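Local coordinates for Slr1438 protein (Synechocystis sp., PDB 3K25) that is of unknown function but probably binds carbohydrate and may act as an aldose 1-epimerase-like isomerase, at residues 84-89 and 125-130. Numbering follows the deposited sequence.
Sequences KSYRLK and AFPFAF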
loop_
_atom_site.group_PDB
_atom_site.type_symbol
_atom_site.label_atom_id
_atom_site.label_comp_id
_atom_site.label_asym_id
_atom_site.label_seq_id
_atom_site.Cartn_x
_atom_site.Cartn_y
_atom_site.Cartn_z
ATOM N N LYS A 84 -18.692 5.820 22.496
ATOM C CA LYS A 84 -19.215 4.928 21.467
ATOM C C LYS A 84 -18.181 3.924 20.957
ATOM O O LYS A 84 -16.971 4.143 21.060
ATOM C CB LYS A 84 -19.766 5.744 20.290
ATOM C CG LYS A 84 -20.848 6.759 20.659
ATOM C CD LYS A 84 -22.088 6.084 21.237
ATOM C CE LYS A 84 -23.179 7.095 21.600
ATOM N NZ LYS A 84 -22.772 8.053 22.669
ATOM N N SER A 85 -18.674 2.819 20.404
ATOM C CA SER A 85 -17.814 1.761 19.877
ATOM C C SER A 85 -17.946 1.642 18.351
ATOM O O SER A 85 -19.047 1.766 17.797
ATOM C CB SER A 85 -18.175 0.433 20.542
ATOM O OG SER A 85 -17.329 -0.599 20.081
ATOM N N TYR A 86 -16.821 1.404 17.678
ATOM C CA TYR A 86 -16.818 1.294 16.216
ATOM C C TYR A 86 -16.123 0.041 15.700
ATOM O O TYR A 86 -15.113 -0.382 16.253
ATOM C CB TYR A 86 -16.165 2.540 15.592
ATOM C CG TYR A 86 -16.897 3.830 15.923
ATOM C CD1 TYR A 86 -16.761 4.427 17.182
ATOM C CD2 TYR A 86 -17.793 4.402 15.014
ATOM C CE1 TYR A 86 -17.504 5.549 17.531
ATOM C CE2 TYR A 86 -18.542 5.529 15.356
ATOM C CZ TYR A 86 -18.393 6.096 16.620
ATOM O OH TYR A 86 -19.129 7.211 16.974
ATOM N N ARG A 87 -16.666 -0.535 14.630
ATOM C CA ARG A 87 -16.118 -1.747 14.022
ATOM C C ARG A 87 -15.376 -1.444 12.719
ATOM O O ARG A 87 -15.911 -0.797 11.826
ATOM C CB ARG A 87 -17.250 -2.736 13.726
ATOM C CG ARG A 87 -18.137 -3.037 14.918
ATOM C CD ARG A 87 -17.407 -3.883 15.947
ATOM N NE ARG A 87 -17.044 -5.188 15.399
ATOM C CZ ARG A 87 -17.921 -6.122 15.034
ATOM N NH1 ARG A 87 -17.491 -7.276 14.542
ATOM N NH2 ARG A 87 -19.224 -5.908 15.169
ATOM N N LEU A 88 -14.148 -1.929 12.612
ATOM C CA LEU A 88 -13.337 -1.726 11.419
ATOM C C LEU A 88 -12.608 -2.995 11.026
ATOM O O LEU A 88 -11.901 -3.594 11.844
ATOM C CB LEU A 88 -12.291 -0.650 11.657
ATOM C CG LEU A 88 -12.700 0.796 11.489
ATOM C CD1 LEU A 88 -11.607 1.670 12.070
ATOM C CD2 LEU A 88 -12.924 1.086 10.032
ATOM N N LYS A 89 -12.764 -3.393 9.767
ATOM C CA LYS A 89 -12.098 -4.587 9.260
ATOM C C LYS A 89 -10.612 -4.318 9.064
ATOM O O LYS A 89 -10.167 -3.171 9.043
ATOM C CB LYS A 89 -12.720 -5.024 7.931
ATOM C CG LYS A 89 -14.169 -5.468 8.046
ATOM C CD LYS A 89 -14.697 -5.997 6.721
ATOM C CE LYS A 89 -16.082 -6.621 6.869
ATOM N NZ LYS A 89 -16.480 -7.352 5.630
ATOM N N ALA A 125 -18.406 3.443 10.646
ATOM C CA ALA A 125 -17.293 2.630 11.138
ATOM C C ALA A 125 -16.097 3.503 11.543
ATOM O O ALA A 125 -15.153 3.023 12.186
ATOM C CB ALA A 125 -16.864 1.638 10.053
ATOM N N PHE A 126 -16.158 4.781 11.168
ATOM C CA PHE A 126 -15.090 5.735 11.429
ATOM C C PHE A 126 -15.742 7.120 11.364
ATOM O O PHE A 126 -15.808 7.732 10.295
ATOM C CB PHE A 126 -14.032 5.577 10.333
ATOM C CG PHE A 126 -12.782 6.371 10.562
ATOM C CD1 PHE A 126 -11.973 6.116 11.672
ATOM C CD2 PHE A 126 -12.406 7.373 9.658
ATOM C CE1 PHE A 126 -10.793 6.858 11.882
ATOM C CE2 PHE A 126 -11.235 8.117 9.857
ATOM C CZ PHE A 126 -10.427 7.861 10.971
ATOM N N PRO A 127 -16.220 7.632 12.517
ATOM C CA PRO A 127 -16.892 8.929 12.665
ATOM C C PRO A 127 -16.078 10.189 12.384
ATOM O O PRO A 127 -16.044 11.095 13.214
ATOM C CB PRO A 127 -17.383 8.884 14.107
ATOM C CG PRO A 127 -16.251 8.196 14.791
ATOM C CD PRO A 127 -15.953 7.045 13.850
ATOM N N PHE A 128 -15.428 10.259 11.227
ATOM C CA PHE A 128 -14.651 11.448 10.884
ATOM C C PHE A 128 -14.847 11.809 9.418
ATOM O O PHE A 128 -14.762 10.950 8.541
ATOM C CB PHE A 128 -13.171 11.220 11.185
ATOM C CG PHE A 128 -12.900 10.872 12.617
ATOM C CD1 PHE A 128 -12.788 11.869 13.579
ATOM C CD2 PHE A 128 -12.776 9.543 13.006
ATOM C CE1 PHE A 128 -12.552 11.556 14.914
ATOM C CE2 PHE A 128 -12.540 9.212 14.338
ATOM C CZ PHE A 128 -12.426 10.226 15.300
ATOM N N ALA A 129 -15.113 13.084 9.167
ATOM C CA ALA A 129 -15.347 13.581 7.813
ATOM C C ALA A 129 -14.052 13.702 7.014
ATOM O O ALA A 129 -13.625 14.812 6.660
ATOM C CB ALA A 129 -16.043 14.940 7.885
ATOM N N PHE A 130 -13.449 12.561 6.703
ATOM C CA PHE A 130 -12.189 12.545 5.967
ATOM C C PHE A 130 -12.324 12.751 4.463
ATOM O O PHE A 130 -13.366 12.484 3.862
ATOM C CB PHE A 130 -11.455 11.214 6.213
ATOM C CG PHE A 130 -11.961 10.075 5.368
ATOM C CD1 PHE A 130 -11.499 9.905 4.060
ATOM C CD2 PHE A 130 -12.939 9.216 5.854
ATOM C CE1 PHE A 130 -12.013 8.899 3.241
ATOM C CE2 PHE A 130 -13.466 8.202 5.057
ATOM C CZ PHE A 130 -13.005 8.039 3.740
#
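Pro127 lies over one face of the Tyr86 ring, its CD 3.6 Å from the ring centroid and 24° off the normal, a CH-pi contact displaced toward the CD2-CE2 rim. CG of the proline continues along the ring to CZ, so the pyrrolidine follows the tyrosine out to its OH. The two side chains come from opposite directions; with CG anti to the carbonyl carbon and beside the backbone N (chi1 -61°), Tyr86 presents that face to Pro127. On the loop side, Phe128 CD2 sits 3.4 Å above the centre of one face of the Phe126 ring, while Leu88 CD1 approaches that ring obliquely, 4.5 Å from Phe126 CD1. Ala125 O packs against Leu88 CG (3.4 Å) and Tyr86 CB. Pro127 centres an inverse gamma turn. Replacing Tyr86 by an alanine removes the ring and is likely to leave Pro127 without its aromatic partner. The hairpin of strands 78-81 and 84-87, whose Phe79 also touches Phe126, thus packs beside the loop feeding strand 130-139 of the large antiparallel sheet in this aldose 1-epimerase-family fold. No hydrogen bond joins 84-89 to 125-130; CH-pi and apolar contacts and carbon packed on a backbone carbonyl do, so their fit probably rests on shape.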